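Local coordinates for uncharacterized protein (Tetranychus urticae, PDB 5UK3) that probably catalyses, as a cyanase, the bicarbonate-dependent breakdown of cyanate to ammonia and carbon dioxide, working in an assembly of ten subunits, at residues N57-I61 against Q62-R66; L71-S74 against H75-N79; G123-A127 against I128-I132. All coordinates share one frame; numbering follows the deposited sequence.

Contact 1 of 3, residues N57-I61 against Q62-R66; sequences NCCDI and QLAHR
I61 O takes the amide of H65 at 2.9 Å (O to N), an i to i+4 bond of the first helical turn. One residue earlier, D60 O receives A64 N at 3.0 Å. D60 is a worked example of an N-cap: it stands right before the helix, and its OD1 accepts the amide of L63 at 3.0 Å from OD1 to N, nearly along the carboxylate C-O axis. The bond depends on chi1 of 61°, which places CG between the backbone N and the carbonyl carbon and so folds the carboxylate back over the opening turn. Its negative charge at the amino end of a helix is probably favourable. The same OD1 also lies against Q62 CG and L63 CB.

C59 supplies apolar contacts: its CB meets L63 CD2 at 3.7 Å, and its SG rests 3.9 Å from A64 CB. I61 and H65 run alongside each other, with I61 CG2 set 3.8 Å from H65 NE2. This turn begins helix 61-70 of the helix-turn-helix-like N-terminal domain, where C59 and L63 pack on W48 of helix 46-53 while C59 and A64 reach helix 78-82.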
ATOM      1  N   ASN I  57       1.091   2.228 -28.057  1.00 61.87           N
ATOM      2  CA  ASN I  57       2.031   2.876 -28.957  1.00 62.50           C
ATOM      3  C   ASN I  57       1.250   3.434 -30.158  1.00 61.00           C
ATOM      4  O   ASN I  57       0.082   3.086 -30.335  1.00 62.64           O
ATOM      5  CB  ASN I  57       3.075   1.881 -29.429  1.00 64.11           C
ATOM      6  CG  ASN I  57       4.433   2.080 -28.763  1.00 68.22           C
ATOM      7  OD1 ASN I  57       4.838   3.206 -28.489  1.00 72.23           O
ATOM      8  ND2 ASN I  57       5.119   0.980 -28.465  1.00 67.32           N
ATOM      9  N   CYS I  58       1.863   4.290 -30.958  1.00 60.12           N
ATOM     10  CA  CYS I  58       1.175   4.875 -32.101  1.00 62.35           C
ATOM     11  C   CYS I  58       2.053   4.839 -33.338  1.00 64.42           C
ATOM     12  O   CYS I  58       3.249   4.608 -33.228  1.00 66.84           O
ATOM     13  CB  CYS I  58       0.761   6.310 -31.769  1.00 63.71           C
ATOM     14  SG  CYS I  58       2.146   7.436 -31.552  1.00 68.08           S
ATOM     15  N   CYS I  59       1.456   5.060 -34.514  1.00 66.27           N
ATOM     16  CA  CYS I  59       2.190   5.100 -35.792  1.00 67.29           C
ATOM     17  C   CYS I  59       1.864   6.360 -36.551  1.00 65.68           C
ATOM     18  O   CYS I  59       1.012   7.107 -36.131  1.00 66.47           O
ATOM     19  CB  CYS I  59       1.850   3.863 -36.630  1.00 66.90           C
ATOM     20  SG  CYS I  59       0.100   3.678 -36.951  1.00 68.34           S
ATOM     21  N   ASP I  60       2.568   6.589 -37.656  1.00 67.78           N
ATOM     22  CA  ASP I  60       2.236   7.673 -38.595  1.00 72.06           C
ATOM     23  C   ASP I  60       0.982   7.315 -39.426  1.00 72.78           C
ATOM     24  O   ASP I  60       0.533   6.163 -39.439  1.00 69.10           O
ATOM     25  CB  ASP I  60       3.433   8.066 -39.477  1.00 76.61           C
ATOM     26  CG  ASP I  60       3.955   6.921 -40.366  1.00 82.53           C
ATOM     27  OD1 ASP I  60       3.195   6.022 -40.780  1.00 83.15           O
ATOM     28  OD2 ASP I  60       5.191   6.896 -40.634  1.00 92.48           O
ATOM     29  N   ILE I  61       0.424   8.311 -40.111  1.00 77.25           N
ATOM     30  CA  ILE I  61      -0.890   8.162 -40.779  1.00 76.59           C
ATOM     31  C   ILE I  61      -0.824   7.193 -41.949  1.00 73.44           C
ATOM     32  O   ILE I  61      -1.759   6.438 -42.164  1.00 64.92           O
ATOM     33  CB  ILE I  61      -1.533   9.488 -41.283  1.00 81.85           C
ATOM     34  CG1 ILE I  61      -1.370  10.629 -40.245  1.00 95.21           C
ATOM     35  CG2 ILE I  61      -3.030   9.251 -41.521  1.00 80.37           C
ATOM     36  CD1 ILE I  61      -1.935  12.005 -40.640  1.00103.31           C
ATOM     37  N   GLN I  62       0.283   7.206 -42.693  1.00 76.28           N
ATOM     38  CA  GLN I  62       0.423   6.303 -43.820  1.00 75.96           C
ATOM     39  C   GLN I  62       0.447   4.819 -43.393  1.00 69.90           C
ATOM     40  O   GLN I  62      -0.222   3.994 -44.008  1.00 72.18           O
ATOM     41  CB  GLN I  62       1.564   6.715 -44.714  1.00 86.87           C
ATOM     42  CG  GLN I  62       2.935   6.135 -44.370  1.00104.06           C
ATOM     43  CD  GLN I  62       4.018   6.599 -45.349  1.00114.22           C
ATOM     44  OE1 GLN I  62       3.720   6.890 -46.514  1.00117.01           O
ATOM     45  NE2 GLN I  62       5.265   6.702 -44.867  1.00113.67           N
ATOM     46  N   LEU I  63       1.130   4.470 -42.311  1.00 64.38           N
ATOM     47  CA  LEU I  63       1.022   3.116 -41.800  1.00 61.27           C
ATOM     48  C   LEU I  63      -0.376   2.831 -41.272  1.00 59.06           C
ATOM     49  O   LEU I  63      -0.911   1.726 -41.420  1.00 57.40           O
ATOM     50  CB  LEU I  63       2.051   2.835 -40.698  1.00 64.06           C
ATOM     51  CG  LEU I  63       2.212   1.343 -40.355  1.00 62.34           C
ATOM     52  CD1 LEU I  63       3.006   0.649 -41.417  1.00 61.79           C
ATOM     53  CD2 LEU I  63       2.853   1.141 -38.997  1.00 63.78           C
ATOM     54  N   ALA I  64      -0.962   3.799 -40.591  1.00 59.01           N
ATOM     55  CA  ALA I  64      -2.315   3.629 -40.065  1.00 57.21           C
ATOM     56  C   ALA I  64      -3.291   3.234 -41.168  1.00 59.20           C
ATOM     57  O   ALA I  64      -4.115   2.329 -40.954  1.00 57.45           O
ATOM     58  CB  ALA I  64      -2.765   4.887 -39.347  1.00 57.20           C
ATOM     59  N   HIS I  65      -3.233   3.922 -42.317  1.00 61.91           N
ATOM     60  CA  HIS I  65      -4.121   3.581 -43.452  1.00 64.50           C
ATOM     61  C   HIS I  65      -3.889   2.147 -43.909  1.00 60.58           C
ATOM     62  O   HIS I  65      -4.813   1.380 -44.085  1.00 61.79           O
ATOM     63  CB  HIS I  65      -3.962   4.523 -44.650  1.00 68.14           C
ATOM     64  CG  HIS I  65      -4.586   5.870 -44.474  1.00 74.93           C
ATOM     65  ND1 HIS I  65      -5.887   6.045 -44.044  1.00 76.94           N
ATOM     66  CD2 HIS I  65      -4.110   7.112 -44.746  1.00 80.46           C
ATOM     67  CE1 HIS I  65      -6.171   7.335 -44.007  1.00 81.48           C
ATOM     68  NE2 HIS I  65      -5.109   8.005 -44.424  1.00 86.34           N
ATOM     69  N   ARG I  66      -2.641   1.785 -44.024  1.00 60.24           N
ATOM     70  CA  ARG I  66      -2.269   0.417 -44.398  1.00 60.97           C
ATOM     71  C   ARG I  66      -2.721  -0.661 -43.413  1.00 59.59           C
ATOM     72  O   ARG I  66      -3.137  -1.727 -43.837  1.00 57.47           O
ATOM     73  CB  ARG I  66      -0.752   0.307 -44.576  1.00 60.29           C
ATOM     74  CG  ARG I  66      -0.311   0.511 -45.977  1.00 63.58           C
ATOM     75  CD  ARG I  66       1.093   0.217 -46.074  1.00 64.83           C
ATOM     76  NE  ARG I  66       1.398  -1.138 -46.451  1.00 67.81           N
ATOM     77  CZ  ARG I  66       2.627  -1.602 -46.477  1.00 72.73           C
ATOM     78  NH1 ARG I  66       2.843  -2.865 -46.800  1.00 75.85           N
ATOM     79  NH2 ARG I  66       3.666  -0.784 -46.218  1.00 76.76           N
TER

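Contact 2 of 3, residues L71-S74 against H75-N79; sequences LGIS and HEYAN
H75, the first residue of the 3-10 segment 75-77, has the hydroxyl of S74 over one face of its imidazole, ND1 being 4.0 Å from S74 OG. The turn has the form of an ST turn, a serine hydroxyl meeting the amide two residues on, laid over a tight backbone turn, though its side-chain bond is weak. The next residue, E76, completes it: its N reaches S74 OG at 3.4 Å, a long approach but a straight one (175°). The serine can offer that oxygen because OG stands anti to its own N (chi1 -174°), which brings it beside the carbonyl carbon and the amides that follow. E76 CG also lies 3.6 Å from OG.

Y77 is held through its backbone, N to S74 O at 3.2 Å. S74 O and I73 CB meet its phenol ring obliquely, and S74 CB comes near CE2. I73, which also packs on F24 and A27 of helix 23-31 and on C68 of helix 61-70, brings CD1 to 4.1 Å from Y77 CB. A78, packed on A64 and H65 of helix 61-70, carries the chain into helix 78-82, its N bonded to H75 O at 3.0 Å.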
ATOM      1  N   LEU I  71      -6.580  -5.146 -42.176  1.00 65.70           N
ATOM      2  CA  LEU I  71      -7.775  -5.575 -41.475  1.00 69.10           C
ATOM      3  C   LEU I  71      -9.003  -5.217 -42.316  1.00 77.20           C
ATOM      4  O   LEU I  71      -8.920  -4.587 -43.401  1.00 83.81           O
ATOM      5  CB  LEU I  71      -7.847  -4.872 -40.148  1.00 69.81           C
ATOM      6  CG  LEU I  71      -6.614  -5.066 -39.232  1.00 72.53           C
ATOM      7  CD1 LEU I  71      -6.643  -4.138 -38.026  1.00 72.23           C
ATOM      8  CD2 LEU I  71      -6.499  -6.499 -38.754  1.00 74.82           C
ATOM      9  N   GLY I  72     -10.167  -5.635 -41.877  1.00 81.95           N
ATOM     10  CA  GLY I  72     -11.400  -5.287 -42.648  1.00 86.40           C
ATOM     11  C   GLY I  72     -11.742  -3.815 -42.735  1.00 78.90           C
ATOM     12  O   GLY I  72     -12.475  -3.419 -43.622  1.00 86.00           O
ATOM     13  N   ILE I  73     -11.190  -3.017 -41.832  1.00 74.38           N
ATOM     14  CA  ILE I  73     -11.818  -1.768 -41.396  1.00 77.82           C
ATOM     15  C   ILE I  73     -11.607  -0.520 -42.247  1.00 74.30           C
ATOM     16  O   ILE I  73     -10.756  -0.489 -43.130  1.00 73.44           O
ATOM     17  CB  ILE I  73     -11.426  -1.399 -39.948  1.00 79.51           C
ATOM     18  CG1 ILE I  73      -9.952  -1.200 -39.828  1.00 83.67           C
ATOM     19  CG2 ILE I  73     -11.870  -2.471 -38.963  1.00 80.66           C
ATOM     20  CD1 ILE I  73      -9.573  -0.633 -38.497  1.00 89.57           C
ATOM     21  N   SER I  74     -12.450   0.471 -41.996  1.00 73.74           N
ATOM     22  CA  SER I  74     -12.440   1.724 -42.725  1.00 76.13           C
ATOM     23  C   SER I  74     -11.265   2.618 -42.395  1.00 76.67           C
ATOM     24  O   SER I  74     -10.765   2.617 -41.282  1.00 79.72           O
ATOM     25  CB  SER I  74     -13.744   2.473 -42.491  1.00 79.35           C
ATOM     26  OG  SER I  74     -13.803   3.633 -43.292  1.00 86.01           O
ATOM     27  N   HIS I  75     -10.847   3.404 -43.375  1.00 76.45           N
ATOM     28  CA  HIS I  75      -9.729   4.312 -43.212  1.00 73.71           C
ATOM     29  C   HIS I  75     -10.066   5.373 -42.186  1.00 74.51           C
ATOM     30  O   HIS I  75      -9.186   6.032 -41.655  1.00 80.67           O
ATOM     31  CB  HIS I  75      -9.320   4.934 -44.544  1.00 74.92           C
ATOM     32  CG  HIS I  75     -10.417   5.686 -45.226  1.00 76.43           C
ATOM     33  ND1 HIS I  75     -11.320   5.079 -46.068  1.00 77.47           N
ATOM     34  CD2 HIS I  75     -10.749   6.998 -45.199  1.00 77.41           C
ATOM     35  CE1 HIS I  75     -12.166   5.982 -46.527  1.00 79.46           C
ATOM     36  NE2 HIS I  75     -11.842   7.155 -46.015  1.00 78.60           N
ATOM     37  N   GLU I  76     -11.349   5.542 -41.911  1.00 75.51           N
ATOM     38  CA  GLU I  76     -11.774   6.540 -40.951  1.00 76.59           C
ATOM     39  C   GLU I  76     -11.173   6.260 -39.581  1.00 74.73           C
ATOM     40  O   GLU I  76     -10.779   7.187 -38.889  1.00 82.64           O
ATOM     41  CB  GLU I  76     -13.289   6.627 -40.914  1.00 82.54           C
ATOM     42  CG  GLU I  76     -13.861   7.092 -42.242  1.00 84.80           C
ATOM     43  CD  GLU I  76     -13.287   8.423 -42.683  1.00 88.30           C
ATOM     44  OE1 GLU I  76     -13.402   8.759 -43.875  1.00 87.31           O
ATOM     45  OE2 GLU I  76     -12.719   9.140 -41.836  1.00 91.69           O
ATOM     46  N   TYR I  77     -11.093   4.993 -39.192  1.00 74.10           N
ATOM     47  CA  TYR I  77     -10.430   4.615 -37.888  1.00 72.08           C
ATOM     48  C   TYR I  77      -8.934   4.832 -37.784  1.00 69.89           C
ATOM     49  O   TYR I  77      -8.370   4.713 -36.693  1.00 70.22           O
ATOM     50  CB  TYR I  77     -10.755   3.160 -37.484  1.00 72.99           C
ATOM     51  CG  TYR I  77     -12.270   3.005 -37.449  1.00 77.26           C
ATOM     52  CD1 TYR I  77     -13.057   3.842 -36.612  1.00 79.67           C
ATOM     53  CD2 TYR I  77     -12.932   2.176 -38.348  1.00 77.99           C
ATOM     54  CE1 TYR I  77     -14.443   3.806 -36.626  1.00 79.75           C
ATOM     55  CE2 TYR I  77     -14.318   2.115 -38.358  1.00 79.47           C
ATOM     56  CZ  TYR I  77     -15.070   2.927 -37.488  1.00 81.54           C
ATOM     57  OH  TYR I  77     -16.442   2.863 -37.476  1.00 81.23           O
ATOM     58  N   ALA I  78      -8.277   5.150 -38.894  1.00 70.34           N
ATOM     59  CA  ALA I  78      -6.832   5.381 -38.883  1.00 68.48           C
ATOM     60  C   ALA I  78      -6.375   6.437 -37.874  1.00 71.19           C
ATOM     61  O   ALA I  78      -5.313   6.306 -37.310  1.00 72.94           O
ATOM     62  CB  ALA I  78      -6.349   5.739 -40.274  1.00 68.15           C
ATOM     63  N   ASN I  79      -7.185   7.462 -37.632  1.00 79.54           N
ATOM     64  CA  ASN I  79      -6.891   8.464 -36.601  1.00 84.36           C
ATOM     65  C   ASN I  79      -6.507   7.934 -35.228  1.00 82.53           C
ATOM     66  O   ASN I  79      -5.623   8.502 -34.586  1.00 84.19           O
ATOM     67  CB  ASN I  79      -8.075   9.442 -36.410  1.00 92.82           C
ATOM     68  CG  ASN I  79      -7.836  10.786 -37.087  1.00107.72           C
ATOM     69  OD1 ASN I  79      -6.701  11.164 -37.389  1.00104.86           O
ATOM     70  ND2 ASN I  79      -8.922  11.537 -37.316  1.00120.26           N
TER

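Contact 3 of 3, residues G123-A127 against I128-I132; sequences GIMSA and IDCKI
The hydroxyl of S126 is turned to the backbone amide of I128 at a corner of the chain: I128 N gives a hydrogen bond to S126 OG at 3.3 Å, with an N-H...O angle of 160°. With chi1 at -164°, OG is placed beside the serine's own carbonyl carbon, on the side where the chain bends back. I128 CB lies beside that bond, 3.6 Å from S126 OG, while CG1 and CD1 both lie against A127 C. With no OG, an alanine at S126 would probably leave the I128 amide without this side-chain acceptor.

The result is an ST turn at the break in strand 123-136, half of the beta hairpin that this strand forms with strand 141-152 in the cyanase C-terminal domain. S126 and D129 both bond to the backbone of K149, with A127 and I128 between them. Across the bend, C130 points back at the first arm, its SG 3.7 Å from S126 O. M125 meets it there: the thioether chain is extended as far as SD and then bends at chi3 (88°), which brings CE to 4.1 Å from C130 SG. Both side chains also pack on I146. D129 sends its carboxylate away from the turn, where OD1 forms a salt bridge to R141 NH2 of the third subunit, another copy of this protein.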
ATOM      1  N   GLY I 123      25.038   3.134 -16.186  1.00 67.58           N
ATOM      2  CA  GLY I 123      23.895   3.641 -16.913  1.00 65.97           C
ATOM      3  C   GLY I 123      22.705   2.712 -16.767  1.00 65.32           C
ATOM      4  O   GLY I 123      22.590   1.967 -15.784  1.00 67.32           O
ATOM      5  N   ILE I 124      21.840   2.768 -17.767  1.00 63.57           N
ATOM      6  CA  ILE I 124      20.671   1.943 -17.867  1.00 61.81           C
ATOM      7  C   ILE I 124      20.408   1.506 -19.290  1.00 61.48           C
ATOM      8  O   ILE I 124      20.964   2.059 -20.224  1.00 61.08           O
ATOM      9  CB  ILE I 124      19.443   2.731 -17.459  1.00 61.82           C
ATOM     10  CG1 ILE I 124      19.244   3.907 -18.388  1.00 62.82           C
ATOM     11  CG2 ILE I 124      19.582   3.176 -16.019  1.00 63.42           C
ATOM     12  CD1 ILE I 124      17.850   4.361 -18.378  1.00 63.21           C
ATOM     13  N   MET I 125      19.523   0.538 -19.433  1.00 63.57           N
ATOM     14  CA  MET I 125      19.026   0.142 -20.722  1.00 67.14           C
ATOM     15  C   MET I 125      17.658   0.763 -20.905  1.00 68.90           C
ATOM     16  O   MET I 125      16.803   0.558 -20.054  1.00 72.23           O
ATOM     17  CB  MET I 125      18.896  -1.371 -20.802  1.00 68.55           C
ATOM     18  CG  MET I 125      18.463  -1.821 -22.185  1.00 71.61           C
ATOM     19  SD  MET I 125      17.756  -3.464 -22.201  1.00 72.17           S
ATOM     20  CE  MET I 125      16.043  -2.963 -21.870  1.00 72.34           C
ATOM     21  N   SER I 126      17.483   1.523 -21.988  1.00 68.02           N
ATOM     22  CA  SER I 126      16.278   2.262 -22.231  1.00 69.25           C
ATOM     23  C   SER I 126      15.117   1.338 -22.536  1.00 69.94           C
ATOM     24  O   SER I 126      15.295   0.315 -23.187  1.00 67.64           O
ATOM     25  CB  SER I 126      16.468   3.204 -23.404  1.00 70.47           C
ATOM     26  OG  SER I 126      15.436   4.198 -23.427  1.00 68.88           O
ATOM     27  N   ALA I 127      13.917   1.728 -22.055  1.00 71.45           N
ATOM     28  CA  ALA I 127      12.624   1.059 -22.400  1.00 68.62           C
ATOM     29  C   ALA I 127      11.880   1.811 -23.512  1.00 68.75           C
ATOM     30  O   ALA I 127      10.851   1.351 -23.995  1.00 70.10           O
ATOM     31  CB  ALA I 127      11.740   0.952 -21.167  1.00 67.66           C
ATOM     32  N   ILE I 128      12.471   2.909 -23.974  1.00 69.30           N
ATOM     33  CA  ILE I 128      11.884   3.762 -24.964  1.00 71.18           C
ATOM     34  C   ILE I 128      12.451   3.418 -26.342  1.00 73.84           C
ATOM     35  O   ILE I 128      11.691   3.086 -27.261  1.00 79.28           O
ATOM     36  CB  ILE I 128      12.163   5.212 -24.599  1.00 71.44           C
ATOM     37  CG1 ILE I 128      11.729   5.476 -23.165  1.00 70.80           C
ATOM     38  CG2 ILE I 128      11.479   6.151 -25.558  1.00 73.58           C
ATOM     39  CD1 ILE I 128      10.277   5.175 -22.852  1.00 72.15           C
ATOM     40  N   ASP I 129      13.766   3.460 -26.485  1.00 73.05           N
ATOM     41  CA  ASP I 129      14.431   2.991 -27.692  1.00 75.53           C
ATOM     42  C   ASP I 129      14.767   1.507 -27.492  1.00 71.18           C
ATOM     43  O   ASP I 129      15.851   1.148 -27.046  1.00 69.23           O
ATOM     44  CB  ASP I 129      15.705   3.813 -27.956  1.00 80.34           C
ATOM     45  CG  ASP I 129      16.415   3.435 -29.280  1.00 84.54           C
ATOM     46  OD1 ASP I 129      15.921   2.540 -29.993  1.00 89.74           O
ATOM     47  OD2 ASP I 129      17.478   4.032 -29.579  1.00 84.98           O
ATOM     48  N   CYS I 130      13.831   0.659 -27.848  1.00 69.28           N
ATOM     49  CA  CYS I 130      13.884  -0.732 -27.462  1.00 68.94           C
ATOM     50  C   CYS I 130      13.123  -1.612 -28.455  1.00 68.31           C
ATOM     51  O   CYS I 130      11.968  -1.304 -28.757  1.00 72.83           O
ATOM     52  CB  CYS I 130      13.266  -0.845 -26.078  1.00 68.02           C
ATOM     53  SG  CYS I 130      13.772  -2.324 -25.201  1.00 72.49           S
ATOM     54  N   LYS I 131      13.736  -2.677 -28.944  1.00 65.84           N
ATOM     55  CA  LYS I 131      13.101  -3.594 -29.878  1.00 68.06           C
ATOM     56  C   LYS I 131      12.912  -4.936 -29.224  1.00 65.83           C
ATOM     57  O   LYS I 131      13.876  -5.676 -29.026  1.00 68.20           O
ATOM     58  CB  LYS I 131      13.949  -3.818 -31.130  1.00 73.01           C
ATOM     59  CG  LYS I 131      14.250  -2.583 -31.917  1.00 78.87           C
ATOM     60  CD  LYS I 131      15.287  -2.832 -33.014  1.00 85.68           C
ATOM     61  CE  LYS I 131      15.752  -1.506 -33.646  1.00 92.01           C
ATOM     62  NZ  LYS I 131      17.209  -1.193 -33.439  1.00 92.98           N
ATOM     63  N   ILE I 132      11.675  -5.289 -28.931  1.00 64.36           N
ATOM     64  CA  ILE I 132      11.353  -6.604 -28.429  1.00 63.72           C
ATOM     65  C   ILE I 132      11.119  -7.510 -29.621  1.00 65.77           C
ATOM     66  O   ILE I 132      10.672  -7.082 -30.659  1.00 66.34           O
ATOM     67  CB  ILE I 132      10.069  -6.650 -27.585  1.00 65.56           C
ATOM     68  CG1 ILE I 132       9.907  -5.447 -26.643  1.00 67.87           C
ATOM     69  CG2 ILE I 132       9.979  -7.948 -26.787  1.00 63.64           C
ATOM     70  CD1 ILE I 132      11.060  -5.278 -25.726  1.00 71.26           C
TER

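In the fold
Along the chain the three contacts come in series. Contacts 1 and 2 belong to the helical N-terminal domain, their centres 10 Å apart: contact 1 opens helix 61-70, and contact 2 turns the chain from that helix into helix 78-82. They touch directly, A64 CB lying 3.6 Å from A78 O and H65 ND1 3.6 Å from H75 CB, so the first turn of helix 61-70 packs against the turn leading into helix 78-82. Contact 3 lies in the C-terminal hairpin, about 22 Å from contact 1 and 31 Å from contact 2 between centres. Contact 2 meets no other chain of the assembly, whereas contacts 1 and 3 both touch the second and third subunits, which ties both domains to the oligomer.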